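Local atomic coordinates of glyoxylate reductase (Paecilomyces sp. J18, PDB entry 3WNV), a protein that probably catalyses the NAD(P)H-dependent reduction of glyoxylate to glycolate, as a member of the D-isomer-specific 2-hydroxyacid dehydrogenase family. Residues I120-G125 against V240-G245; K155-L160 against R167-R172; V199-L204 against H223-K228; K251-A256 against V265-Y270; I292-Y297 against K301-L306. All blocks are in the same frame, centred on the assembly; numbering follows the deposited sequence.

Interaction 1 (I120-G125 against V240-G245); sequences IFLMIG and VNTARG. With SO4 (sulfate ion), chain C.
L122 points its CG away from its own carbonyl carbon (chi1 -71°) and T242 turns its methyl the same way; with these torsions the side chains run past one another, heading opposite ways, and L122 CD1 comes within 3.9 Å of T242 CG2. Next to them V240 CG2 presses on the backbone side of M123, 4.0 Å from M123 CA, while the rest of the M123 chain leads off toward M178 and V210. Helix 112-127 thus packs on the C-terminal end of strand 237-241, in the Rossmann-type sheet, through methyl and methylene groups. Past the strand the chain folds back in an Asx turn: N241 OD1 accepts from A243 N at 3.1 Å, and N241 ND2 gives a hydrogen bond to R244 O. The R244 guanidinium meets a sulfate with its edge, the sulfur lying in its plane, NH1 reaching sulfate O1 at 3.0 Å and NH2 reaching O3 at 3.0 Å. NH1 also bonds A243 O, and NE forms a salt bridge with D90, which fixes the rotation of the group. A leucine here would probably leave the anion without its two-pronged grip and D90 without its mate. The sulfate, probably from the crystallisation liquor, is also held by the backbone N of A87 and G88; this chemistry is consistent with a site that receives the substrate carboxylate, as in related dehydrogenases.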
# COMPACT_ATOMS: atom_id res chain seq x y z
N ILE A 120 8.60 -10.09 -4.22
CA ILE A 120 9.58 -11.06 -4.81
C ILE A 120 8.83 -12.29 -5.33
O ILE A 120 9.12 -12.80 -6.41
CB ILE A 120 10.65 -11.46 -3.79
CG1 ILE A 120 11.51 -10.22 -3.41
CG2 ILE A 120 11.52 -12.65 -4.29
CD1 ILE A 120 12.28 -9.52 -4.57
N PHE A 121 7.85 -12.76 -4.57
CA PHE A 121 6.98 -13.84 -5.05
C PHE A 121 6.39 -13.51 -6.39
O PHE A 121 6.51 -14.31 -7.34
CB PHE A 121 5.90 -14.18 -4.00
CG PHE A 121 4.95 -15.26 -4.43
CD1 PHE A 121 5.28 -16.59 -4.25
CD2 PHE A 121 3.71 -14.95 -4.97
CE1 PHE A 121 4.42 -17.62 -4.63
CE2 PHE A 121 2.80 -15.98 -5.36
CZ PHE A 121 3.16 -17.34 -5.16
N LEU A 122 5.78 -12.34 -6.52
CA LEU A 122 5.26 -11.89 -7.80
C LEU A 122 6.31 -11.79 -8.90
O LEU A 122 6.01 -12.08 -10.05
CB LEU A 122 4.53 -10.55 -7.64
CG LEU A 122 3.20 -10.61 -6.91
CD1 LEU A 122 2.69 -9.17 -6.62
CD2 LEU A 122 2.16 -11.40 -7.74
N MET A 123 7.52 -11.30 -8.58
CA MET A 123 8.56 -11.15 -9.59
C MET A 123 8.98 -12.51 -10.17
O MET A 123 9.11 -12.68 -11.36
CB MET A 123 9.78 -10.46 -8.97
CG MET A 123 10.90 -10.20 -9.98
SD MET A 123 12.40 -9.51 -9.21
CE MET A 123 13.09 -10.96 -8.38
N ILE A 124 9.23 -13.48 -9.31
CA ILE A 124 9.61 -14.79 -9.80
C ILE A 124 8.43 -15.40 -10.60
O ILE A 124 8.66 -15.96 -11.68
CB ILE A 124 9.97 -15.70 -8.61
CG1 ILE A 124 11.20 -15.11 -7.88
CG2 ILE A 124 10.25 -17.13 -9.09
CD1 ILE A 124 12.41 -14.87 -8.78
N GLY A 125 7.20 -15.21 -10.11
CA GLY A 125 6.00 -15.70 -10.81
C GLY A 125 5.94 -15.12 -12.24
O GLY A 125 5.63 -15.85 -13.22
N VAL A 240 6.47 -4.98 -11.77
CA VAL A 240 5.87 -5.42 -10.50
C VAL A 240 5.29 -4.24 -9.75
O VAL A 240 5.94 -3.19 -9.68
CB VAL A 240 6.92 -6.11 -9.64
CG1 VAL A 240 6.41 -6.39 -8.21
CG2 VAL A 240 7.41 -7.41 -10.30
N ASN A 241 4.09 -4.41 -9.20
CA ASN A 241 3.46 -3.39 -8.39
C ASN A 241 2.79 -3.97 -7.20
O ASN A 241 1.86 -4.69 -7.33
CB ASN A 241 2.41 -2.65 -9.24
CG ASN A 241 2.00 -1.34 -8.65
OD1 ASN A 241 2.55 -0.91 -7.67
ND2 ASN A 241 1.06 -0.68 -9.28
N THR A 242 3.27 -3.62 -6.03
CA THR A 242 2.62 -3.96 -4.81
C THR A 242 2.11 -2.72 -4.05
O THR A 242 1.70 -2.82 -2.95
CB THR A 242 3.52 -4.77 -3.89
OG1 THR A 242 4.67 -4.01 -3.65
CG2 THR A 242 3.93 -6.05 -4.54
N ALA A 243 2.16 -1.57 -4.70
CA ALA A 243 1.91 -0.28 -4.05
C ALA A 243 0.45 0.16 -4.17
O ALA A 243 -0.37 -0.13 -3.30
CB ALA A 243 2.87 0.81 -4.60
N ARG A 244 0.14 0.90 -5.24
CA ARG A 244 -1.23 1.30 -5.50
C ARG A 244 -1.45 1.11 -6.99
O ARG A 244 -0.62 1.52 -7.79
CB ARG A 244 -1.46 2.77 -5.10
CG ARG A 244 -1.54 2.99 -3.58
CD ARG A 244 -2.85 2.39 -3.08
NE ARG A 244 -3.10 2.65 -1.65
CZ ARG A 244 -2.73 1.83 -0.67
NH1 ARG A 244 -2.06 0.70 -0.95
NH2 ARG A 244 -3.00 2.13 0.60
N GLY A 245 -2.58 0.53 -7.41
CA GLY A 245 -2.67 0.14 -8.81
C GLY A 245 -2.82 1.36 -9.70
O GLY A 245 -2.42 1.33 -10.86
S SO4 C . -1.10 -0.47 2.89
O1 SO4 C . -1.13 -0.81 1.48
O2 SO4 C . 0.27 -0.39 3.40
O3 SO4 C . -1.68 0.90 3.01
O4 SO4 C . -1.81 -1.47 3.67

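Interaction 2 (K155-L160 against R167-R172); sequences KTLGIL and REVARR
L157 lays its CD2 branch across V169, the two side chains meeting at about a right angle with L157 CD2 3.7 Å from V169 CG1. This is the first strand-to-helix packing of the Rossmann fold: strand 156-160, helix 164-175 and strand 179-183 form a beta-alpha-beta unit, and the turn after the first strand and the first residues of the helix carry a GxGxxG pattern (G161, G163, G166), consistent with a dinucleotide-binding loop. Two residues along the strand, on the same face, I159 comes down on the helix with the tip of its long branch, CD1 lying 4.1 Å from A170 CB. Its CG1 stands opposite the carbonyl carbon (chi1 -62°) and CD1 continues in an extended line, which carries the methyl across to the helix. The small A170 lets strand and helix come close, the nearest CA pair being L157 and A170 at 7.8 Å. All four side chains are buried. L157 also meets I180 and V210 on the neighbouring strands, and V169 meets A116 of helix 112-127. On the side of helix 164-175 turned from the strand, E168 gathers two arginines in a salt-bridge network. R171 NE bonds E168 OE1 at 3.1 Å, coming from above the carboxylate plane, and R172 NE has a second acid in D117. R172 NH1 reaches E168 OE1 at 2.9 Å on its anti lone pair and also donates to E168 O, which it meets from the face opposite the one used by R172 N.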
# COMPACT_ATOMS: atom_id res chain seq x y z
N LYS A 155 20.39 -9.61 -13.69
CA LYS A 155 19.48 -8.63 -14.26
C LYS A 155 19.31 -7.42 -13.35
O LYS A 155 19.53 -7.50 -12.15
CB LYS A 155 18.12 -9.26 -14.52
CG LYS A 155 18.16 -10.34 -15.63
CD LYS A 155 16.77 -10.72 -16.08
CE LYS A 155 16.85 -11.39 -17.44
NZ LYS A 155 17.82 -12.52 -17.40
N THR A 156 18.84 -6.32 -13.92
CA THR A 156 18.62 -5.08 -13.14
C THR A 156 17.18 -4.92 -12.60
O THR A 156 16.18 -4.95 -13.37
CB THR A 156 19.03 -3.85 -14.00
OG1 THR A 156 20.41 -3.98 -14.31
CG2 THR A 156 18.84 -2.55 -13.23
N LEU A 157 17.08 -4.85 -11.27
CA LEU A 157 15.85 -4.43 -10.61
C LEU A 157 15.85 -2.90 -10.48
O LEU A 157 16.75 -2.30 -9.86
CB LEU A 157 15.72 -5.07 -9.21
CG LEU A 157 14.48 -4.55 -8.46
CD1 LEU A 157 13.20 -4.95 -9.24
CD2 LEU A 157 14.38 -5.13 -7.04
N GLY A 158 14.85 -2.27 -11.08
CA GLY A 158 14.66 -0.82 -10.92
C GLY A 158 13.50 -0.54 -9.98
O GLY A 158 12.43 -1.17 -10.05
N ILE A 159 13.73 0.37 -9.04
CA ILE A 159 12.74 0.68 -8.00
C ILE A 159 12.40 2.18 -8.10
O ILE A 159 13.25 3.06 -7.89
CB ILE A 159 13.26 0.32 -6.58
CG1 ILE A 159 13.55 -1.18 -6.45
CG2 ILE A 159 12.28 0.79 -5.46
CD1 ILE A 159 14.20 -1.58 -5.12
N LEU A 160 11.16 2.48 -8.46
CA LEU A 160 10.72 3.88 -8.38
C LEU A 160 10.09 4.13 -7.01
O LEU A 160 9.00 3.70 -6.76
CB LEU A 160 9.68 4.14 -9.48
CG LEU A 160 9.07 5.55 -9.53
CD1 LEU A 160 10.16 6.55 -9.84
CD2 LEU A 160 7.98 5.54 -10.58
N ARG A 167 13.72 -0.96 0.12
CA ARG A 167 14.97 -1.45 0.66
C ARG A 167 14.89 -2.93 0.98
O ARG A 167 15.87 -3.66 0.79
CB ARG A 167 15.40 -0.68 1.92
CG ARG A 167 16.22 0.56 1.65
CD ARG A 167 16.76 1.13 2.99
NE ARG A 167 15.67 1.62 3.86
CZ ARG A 167 15.12 2.83 3.72
NH1 ARG A 167 15.55 3.63 2.76
NH2 ARG A 167 14.13 3.24 4.51
N GLU A 168 13.74 -3.38 1.49
CA GLU A 168 13.53 -4.80 1.78
C GLU A 168 13.38 -5.59 0.47
O GLU A 168 13.85 -6.74 0.39
CB GLU A 168 12.30 -5.01 2.66
CG GLU A 168 12.46 -4.47 4.04
CD GLU A 168 13.52 -5.19 4.88
OE1 GLU A 168 13.97 -6.31 4.54
OE2 GLU A 168 13.91 -4.62 5.92
N VAL A 169 12.73 -5.01 -0.53
CA VAL A 169 12.73 -5.68 -1.86
C VAL A 169 14.15 -5.82 -2.40
O VAL A 169 14.55 -6.90 -2.86
CB VAL A 169 11.82 -4.99 -2.86
CG1 VAL A 169 11.95 -5.66 -4.25
CG2 VAL A 169 10.39 -5.05 -2.42
N ALA A 170 14.93 -4.74 -2.30
CA ALA A 170 16.31 -4.74 -2.80
C ALA A 170 17.17 -5.78 -2.10
O ALA A 170 17.98 -6.45 -2.75
CB ALA A 170 16.94 -3.36 -2.67
N ARG A 171 17.02 -5.90 -0.78
CA ARG A 171 17.77 -6.86 0.01
C ARG A 171 17.47 -8.28 -0.49
O ARG A 171 18.38 -9.09 -0.70
CB ARG A 171 17.39 -6.73 1.49
CG ARG A 171 18.17 -7.67 2.45
CD ARG A 171 17.70 -7.51 3.93
NE ARG A 171 17.09 -6.20 4.20
CZ ARG A 171 17.74 -5.02 4.20
NH1 ARG A 171 19.04 -4.96 3.93
NH2 ARG A 171 17.08 -3.90 4.46
N ARG A 172 16.21 -8.57 -0.73
CA ARG A 172 15.86 -9.90 -1.25
C ARG A 172 16.40 -10.08 -2.65
O ARG A 172 17.04 -11.10 -2.95
CB ARG A 172 14.35 -10.08 -1.24
CG ARG A 172 13.76 -10.29 0.17
CD ARG A 172 12.33 -9.78 0.25
NE ARG A 172 11.75 -10.02 1.59
CZ ARG A 172 12.07 -9.36 2.70
NH1 ARG A 172 12.98 -8.36 2.71
NH2 ARG A 172 11.48 -9.71 3.84

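Interaction 3 (V199-L204 against H223-K228); sequences VSFDEL and HIIGEK
F201 puts only the far end of its ring into the contact: CZ lies 4.2 Å from I224 CG1 and 4.3 Å from I225 CD1. The carbonyl oxygen of I224 is close to the ring plane, at the edge, with F201 CZ 4.1 Å away. The ring extends this far because CG is placed opposite the backbone N (chi1 -174°), so that it projects from the first turn of helix 201-207. From the other segment I225 contributes the end of its side chain, which bends back toward the ring, while I224 faces it directly. The ring also packs on L160 and H183, and I225 reaches F211 and L213, so the contact lies at the C-terminal ends of the strands of the Rossmann-type sheet and ties together two of its connections. The start of the phenylalanine's helix is held by a capping box: E203 N donates to S200 OG at 3.2 Å, and S200 N returns a straight bond to E203 OE1 at 2.9 Å, on its anti lone pair. Farther out, G226 takes the N-cap position of helix 227-232, and a salt bridge from D202 OD1 to K232 NZ runs between the two helices.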
# COMPACT_ATOMS: atom_id res chain seq x y z
N VAL A 199 19.58 6.74 -10.14
CA VAL A 199 19.47 7.08 -11.57
C VAL A 199 18.30 8.04 -11.81
O VAL A 199 17.42 8.21 -10.95
CB VAL A 199 19.30 5.82 -12.46
CG1 VAL A 199 20.50 4.91 -12.35
CG2 VAL A 199 18.02 5.07 -12.13
N SER A 200 18.28 8.68 -12.97
CA SER A 200 17.21 9.62 -13.28
C SER A 200 15.97 8.81 -13.62
O SER A 200 16.07 7.60 -13.78
CB SER A 200 17.58 10.51 -14.45
OG SER A 200 17.71 9.73 -15.64
N PHE A 201 14.81 9.45 -13.66
CA PHE A 201 13.57 8.76 -14.02
C PHE A 201 13.72 8.09 -15.40
O PHE A 201 13.44 6.91 -15.57
CB PHE A 201 12.39 9.75 -13.96
CG PHE A 201 11.01 9.13 -14.17
CD1 PHE A 201 10.34 8.50 -13.14
CD2 PHE A 201 10.37 9.25 -15.40
CE1 PHE A 201 9.04 7.94 -13.34
CE2 PHE A 201 9.08 8.70 -15.61
CZ PHE A 201 8.42 8.03 -14.56
N ASP A 202 14.14 8.85 -16.41
CA ASP A 202 14.30 8.29 -17.75
C ASP A 202 15.30 7.13 -17.78
O ASP A 202 15.09 6.14 -18.49
CB ASP A 202 14.70 9.38 -18.75
CG ASP A 202 13.53 10.27 -19.16
OD1 ASP A 202 12.37 9.92 -18.89
OD2 ASP A 202 13.78 11.33 -19.79
N GLU A 203 16.36 7.21 -16.98
CA GLU A 203 17.35 6.14 -16.94
C GLU A 203 16.80 4.90 -16.26
O GLU A 203 17.16 3.75 -16.61
CB GLU A 203 18.62 6.60 -16.21
CG GLU A 203 19.56 7.48 -17.01
CD GLU A 203 20.65 8.13 -16.13
OE1 GLU A 203 20.40 8.39 -14.91
OE2 GLU A 203 21.76 8.39 -16.67
N LEU A 204 15.89 5.10 -15.30
CA LEU A 204 15.27 3.99 -14.58
C LEU A 204 14.38 3.20 -15.56
O LEU A 204 14.37 1.97 -15.56
CB LEU A 204 14.42 4.49 -13.40
CG LEU A 204 13.87 3.39 -12.49
CD1 LEU A 204 15.00 2.79 -11.67
CD2 LEU A 204 12.80 3.98 -11.54
N HIS A 223 -1.29 7.42 -12.57
CA HIS A 223 -0.78 7.19 -13.93
C HIS A 223 0.63 7.73 -14.19
O HIS A 223 0.97 8.07 -15.34
CB HIS A 223 -1.73 7.82 -14.96
CG HIS A 223 -3.06 7.15 -15.05
ND1 HIS A 223 -3.93 7.37 -16.09
CD2 HIS A 223 -3.66 6.23 -14.25
CE1 HIS A 223 -5.02 6.65 -15.92
NE2 HIS A 223 -4.88 5.95 -14.80
N ILE A 224 1.45 7.82 -13.15
CA ILE A 224 2.84 8.17 -13.39
C ILE A 224 3.53 7.23 -14.41
O ILE A 224 4.43 7.64 -15.14
CB ILE A 224 3.64 8.24 -12.07
CG1 ILE A 224 4.97 8.96 -12.28
CG2 ILE A 224 3.76 6.85 -11.44
CD1 ILE A 224 5.70 9.26 -10.96
N ILE A 225 3.10 5.96 -14.47
CA ILE A 225 3.49 5.07 -15.57
C ILE A 225 2.31 4.98 -16.56
O ILE A 225 1.34 4.30 -16.32
CB ILE A 225 3.88 3.66 -15.03
CG1 ILE A 225 4.93 3.81 -13.92
CG2 ILE A 225 4.35 2.70 -16.15
CD1 ILE A 225 6.24 4.30 -14.43
N GLY A 226 2.38 5.74 -17.64
CA GLY A 226 1.37 5.64 -18.67
C GLY A 226 2.03 5.26 -19.99
O GLY A 226 3.14 4.74 -19.99
N GLU A 227 1.35 5.53 -21.11
CA GLU A 227 1.81 5.07 -22.43
C GLU A 227 3.22 5.51 -22.71
O GLU A 227 4.04 4.72 -23.21
CB GLU A 227 0.95 5.70 -23.51
CG GLU A 227 -0.36 5.05 -23.77
CD GLU A 227 -0.87 5.42 -25.15
OE1 GLU A 227 -0.08 6.03 -25.91
OE2 GLU A 227 -2.04 5.11 -25.47
N LYS A 228 3.48 6.78 -22.43
CA LYS A 228 4.79 7.41 -22.71
C LYS A 228 5.90 6.66 -21.97
O LYS A 228 6.95 6.36 -22.54
CB LYS A 228 4.81 8.88 -22.26
CG LYS A 228 5.03 9.92 -23.38
CD LYS A 228 5.76 11.18 -22.85
CE LYS A 228 7.30 11.04 -22.93
NZ LYS A 228 7.82 10.59 -24.29

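Interaction 4 (K251-A256 against V265-Y270); sequences KALVRA and VGLDVY
L253 and V265 are the closest backbone positions, their CA atoms 9.2 Å apart, one in the first turn of helix 250-259 and the other in strand 262-267. Strand 237-241, this helix and this strand make a beta-alpha-beta crossover of the parallel Rossmann-type sheet, with the helix lying against one face. L253 supplies the whole helix side of the contact and divides its two methyls between two strand residues. With CG set opposite the backbone N (chi1 171°), the side chain runs straight out toward the sheet. CD1 meets V265 CG1 tip to tip at 3.8 Å, and CD2 meets L267 CD1, also tip to tip, at 4.2 Å. V265 and L267 alternate with G266 along the strand and so face the helix together. All three side chains are buried; L253 and V265 also touch I239 on the adjoining strand, while V265 and L267 are closed in by L280 of helix 278-281. On the flank of the helix A252 and A256 pack on L230 of helix 227-232, which extends the apolar layer toward the next helix. Past the strand, Y270 OH is hydrogen-bonded to L289 O. On the helix side turned from the sheet, the R255 guanidinium folds back over its own helix, with A252 CA over one face, 3.6 Å from the guanidinium plane and offset toward the rim, while its NH2 forms a salt bridge with E227 OE2.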
# COMPACT_ATOMS: atom_id res chain seq x y z
N LYS A 251 -5.04 0.55 -18.44
CA LYS A 251 -5.45 0.29 -19.82
C LYS A 251 -4.24 0.37 -20.74
O LYS A 251 -4.10 -0.43 -21.66
CB LYS A 251 -6.55 1.24 -20.29
CG LYS A 251 -7.93 0.89 -19.77
CD LYS A 251 -8.91 1.94 -20.20
CE LYS A 251 -10.25 1.73 -19.53
NZ LYS A 251 -11.16 2.89 -19.75
N ALA A 252 -3.34 1.30 -20.46
CA ALA A 252 -2.10 1.38 -21.24
C ALA A 252 -1.16 0.20 -20.99
O ALA A 252 -0.46 -0.27 -21.90
CB ALA A 252 -1.36 2.69 -20.93
N LEU A 253 -1.14 -0.28 -19.76
CA LEU A 253 -0.37 -1.45 -19.40
C LEU A 253 -0.88 -2.66 -20.20
O LEU A 253 -0.09 -3.45 -20.75
CB LEU A 253 -0.48 -1.69 -17.89
CG LEU A 253 0.13 -3.03 -17.44
CD1 LEU A 253 1.61 -2.97 -17.56
CD2 LEU A 253 -0.31 -3.31 -15.99
N VAL A 254 -2.21 -2.79 -20.29
CA VAL A 254 -2.79 -3.90 -21.08
C VAL A 254 -2.36 -3.82 -22.56
O VAL A 254 -1.93 -4.82 -23.16
CB VAL A 254 -4.32 -3.95 -20.94
CG1 VAL A 254 -4.93 -4.90 -22.04
CG2 VAL A 254 -4.72 -4.45 -19.53
N ARG A 255 -2.45 -2.63 -23.16
CA ARG A 255 -1.99 -2.50 -24.54
C ARG A 255 -0.51 -2.86 -24.73
O ARG A 255 -0.11 -3.37 -25.77
CB ARG A 255 -2.25 -1.08 -25.08
CG ARG A 255 -3.72 -0.68 -25.00
CD ARG A 255 -4.00 0.58 -25.81
NE ARG A 255 -3.40 1.78 -25.21
CZ ARG A 255 -3.98 2.53 -24.27
NH1 ARG A 255 -5.18 2.23 -23.79
NH2 ARG A 255 -3.37 3.61 -23.80
N ALA A 256 0.31 -2.55 -23.73
CA ALA A 256 1.73 -2.81 -23.78
C ALA A 256 2.06 -4.30 -23.60
O ALA A 256 3.03 -4.82 -24.15
CB ALA A 256 2.47 -1.92 -22.72
N VAL A 265 3.74 -9.19 -16.02
CA VAL A 265 3.61 -8.34 -14.85
C VAL A 265 3.38 -9.21 -13.63
O VAL A 265 2.86 -10.31 -13.72
CB VAL A 265 2.49 -7.30 -14.92
CG1 VAL A 265 2.75 -6.27 -16.05
CG2 VAL A 265 1.11 -8.01 -15.12
N GLY A 266 3.78 -8.67 -12.48
CA GLY A 266 3.57 -9.31 -11.19
C GLY A 266 2.84 -8.29 -10.33
O GLY A 266 3.49 -7.40 -9.76
N LEU A 267 1.52 -8.41 -10.22
CA LEU A 267 0.72 -7.37 -9.55
C LEU A 267 0.01 -7.86 -8.32
O LEU A 267 -0.51 -8.97 -8.32
CB LEU A 267 -0.35 -6.84 -10.53
CG LEU A 267 0.23 -6.33 -11.86
CD1 LEU A 267 -0.92 -5.86 -12.74
CD2 LEU A 267 1.26 -5.19 -11.67
N ASP A 268 -0.12 -6.98 -7.31
CA ASP A 268 -0.89 -7.27 -6.12
C ASP A 268 -1.94 -6.20 -6.03
O ASP A 268 -2.85 -6.28 -5.22
CB ASP A 268 0.02 -7.18 -4.90
CG ASP A 268 -0.60 -7.81 -3.64
OD1 ASP A 268 -1.24 -8.89 -3.76
OD2 ASP A 268 -0.43 -7.21 -2.56
N VAL A 269 -1.86 -5.21 -6.90
CA VAL A 269 -2.78 -4.05 -6.82
C VAL A 269 -3.25 -3.59 -8.19
O VAL A 269 -2.57 -3.83 -9.19
CB VAL A 269 -2.13 -2.86 -6.06
CG1 VAL A 269 -1.88 -3.24 -4.62
CG2 VAL A 269 -0.82 -2.41 -6.75
N TYR A 270 -4.40 -2.90 -8.23
CA TYR A 270 -5.07 -2.59 -9.49
C TYR A 270 -5.75 -1.24 -9.44
O TYR A 270 -6.20 -0.78 -8.37
CB TYR A 270 -6.12 -3.67 -9.86
CG TYR A 270 -5.48 -5.03 -9.76
CD1 TYR A 270 -4.74 -5.54 -10.82
CD2 TYR A 270 -5.53 -5.73 -8.57
CE1 TYR A 270 -4.11 -6.78 -10.72
CE2 TYR A 270 -4.90 -6.95 -8.45
CZ TYR A 270 -4.18 -7.46 -9.52
OH TYR A 270 -3.56 -8.68 -9.36

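Interaction 5 (I292-Y297 against K301-L306); sequences IGTMTY and KEMELL
Y297 and K301 are joined by a helical bond, K301 N to Y297 O at 3.1 Å, in the first turn of helix 297-317, while upstream a type I turn from I292 to M295 and an inverse gamma turn centred on M295 lead the chain into it. The side-chain meeting is between T294 and M303: M303 CG lies anti to its carbonyl carbon (chi1 -72°) and the chain runs on nearly extended to SD, 4.0 Å from T294 CB. The bend at chi3 (82°) then turns CE toward the bound sulfate, which the side chain approaches to about 4 Å at the nearest atoms. V111 packs on both residues. K301 CB lies 3.5 Å from Y297 O, beside the same bond, and the rest of the chain extends away. T296 is the N-cap, its OG1 accepting from T299 N, and E304, about two turns on, holds the backbone N of V13 and H14 through its two carboxylate oxygens. The contact thus pairs apolar packing with a backbone bond, consistent with a helix entry shaped largely by main-chain bonds and capping, while the thioether sets a nonpolar, polarisable surface beside the sulfate, which may mark an anion-binding pocket.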
# COMPACT_ATOMS: atom_id res chain seq x y z
N ILE A 292 -2.82 -9.15 -1.43
CA ILE A 292 -2.59 -9.95 -0.24
C ILE A 292 -1.32 -9.56 0.51
O ILE A 292 -0.97 -10.22 1.49
CB ILE A 292 -2.55 -11.46 -0.52
CG1 ILE A 292 -1.27 -11.88 -1.28
CG2 ILE A 292 -3.86 -11.94 -1.23
CD1 ILE A 292 -1.12 -13.42 -1.32
N GLY A 293 -0.65 -8.52 0.05
CA GLY A 293 0.65 -8.08 0.59
C GLY A 293 0.83 -8.28 2.08
O GLY A 293 1.67 -9.04 2.54
N THR A 294 -0.02 -7.63 2.86
CA THR A 294 0.11 -7.69 4.32
C THR A 294 -0.84 -8.68 4.99
O THR A 294 -0.98 -8.65 6.22
CB THR A 294 -0.08 -6.28 4.92
OG1 THR A 294 -1.34 -5.73 4.47
CG2 THR A 294 1.09 -5.35 4.50
N MET A 295 -1.48 -9.56 4.21
CA MET A 295 -2.43 -10.47 4.79
C MET A 295 -1.76 -11.66 5.47
O MET A 295 -2.00 -12.79 5.08
CB MET A 295 -3.49 -10.94 3.75
CG MET A 295 -4.36 -9.76 3.26
SD MET A 295 -5.59 -10.30 2.06
CE MET A 295 -6.30 -11.70 2.90
N THR A 296 -0.93 -11.38 6.47
CA THR A 296 -0.44 -12.45 7.35
C THR A 296 -0.76 -12.17 8.81
O THR A 296 -1.07 -11.04 9.19
CB THR A 296 1.09 -12.62 7.26
OG1 THR A 296 1.74 -11.41 7.68
CG2 THR A 296 1.58 -13.01 5.85
N TYR A 297 -0.62 -13.19 9.66
CA TYR A 297 -1.00 -13.03 11.05
C TYR A 297 -0.05 -12.07 11.71
O TYR A 297 -0.46 -11.21 12.46
CB TYR A 297 -0.92 -14.38 11.76
CG TYR A 297 -2.15 -15.23 11.52
CD1 TYR A 297 -3.31 -15.01 12.25
CD2 TYR A 297 -2.15 -16.26 10.56
CE1 TYR A 297 -4.45 -15.76 12.03
CE2 TYR A 297 -3.30 -17.02 10.33
CZ TYR A 297 -4.44 -16.75 11.08
OH TYR A 297 -5.58 -17.49 10.88
N LYS A 301 -1.08 -8.17 12.88
CA LYS A 301 -1.18 -7.88 14.31
C LYS A 301 -0.17 -6.79 14.63
O LYS A 301 -0.45 -5.90 15.42
CB LYS A 301 -0.88 -9.10 15.17
CG LYS A 301 -1.01 -8.75 16.67
CD LYS A 301 -1.15 -10.00 17.53
CE LYS A 301 -1.27 -9.58 18.99
NZ LYS A 301 -1.60 -10.75 19.82
N GLU A 302 0.99 -6.83 13.97
CA GLU A 302 1.98 -5.77 14.25
C GLU A 302 1.43 -4.41 13.83
O GLU A 302 1.66 -3.40 14.51
CB GLU A 302 3.28 -6.02 13.50
CG GLU A 302 4.34 -4.93 13.72
CD GLU A 302 4.91 -4.89 15.15
OE1 GLU A 302 4.66 -5.82 15.97
OE2 GLU A 302 5.62 -3.90 15.45
N MET A 303 0.68 -4.39 12.73
CA MET A 303 0.10 -3.11 12.25
C MET A 303 -0.95 -2.60 13.26
O MET A 303 -0.90 -1.45 13.67
CB MET A 303 -0.48 -3.28 10.85
CG MET A 303 0.58 -3.45 9.68
SD MET A 303 -0.31 -4.07 8.27
CE MET A 303 -0.98 -2.53 7.64
N GLU A 304 -1.91 -3.44 13.64
CA GLU A 304 -2.85 -3.07 14.72
C GLU A 304 -2.18 -2.55 16.00
O GLU A 304 -2.66 -1.56 16.57
CB GLU A 304 -3.82 -4.20 15.01
CG GLU A 304 -4.77 -4.42 13.87
CD GLU A 304 -5.81 -5.48 14.12
OE1 GLU A 304 -5.67 -6.32 15.05
OE2 GLU A 304 -6.79 -5.52 13.34
N LEU A 305 -1.15 -3.25 16.49
CA LEU A 305 -0.48 -2.85 17.73
C LEU A 305 0.16 -1.47 17.60
O LEU A 305 0.15 -0.68 18.56
CB LEU A 305 0.54 -3.91 18.17
CG LEU A 305 -0.05 -5.23 18.64
CD1 LEU A 305 1.06 -6.22 18.95
CD2 LEU A 305 -0.94 -5.04 19.85
N LEU A 306 0.74 -1.20 16.42
CA LEU A 306 1.33 0.12 16.15
C LEU A 306 0.29 1.23 16.19
O LEU A 306 0.53 2.28 16.77
CB LEU A 306 2.08 0.12 14.80
CG LEU A 306 2.81 1.43 14.42
CD1 LEU A 306 3.79 1.89 15.52
CD2 LEU A 306 3.52 1.17 13.12

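How the interactions relate
Interactions 1 to 4 belong to the Rossmann-type coenzyme domain and share or border its seven-stranded parallel sheet. Interactions 2 and 3 both fall within the chain between the two segments of interaction 1; interactions 4 and 5 follow. The centres of interactions 1 and 2, and of 1 and 4, are about 11 Å apart: I120 packs on R172, and strands 237-241 and 262-267 are hydrogen-bonded neighbours. L204 and F201 join interaction 3 to interaction 2 through L160. Interaction 5 lies about 26 Å from interaction 4, centre to centre, yet D268 grips I292 N and G293 N. R244 and M303, from interactions 1 and 5, flank one sulfate, consistent with an active-site cleft between the two domains.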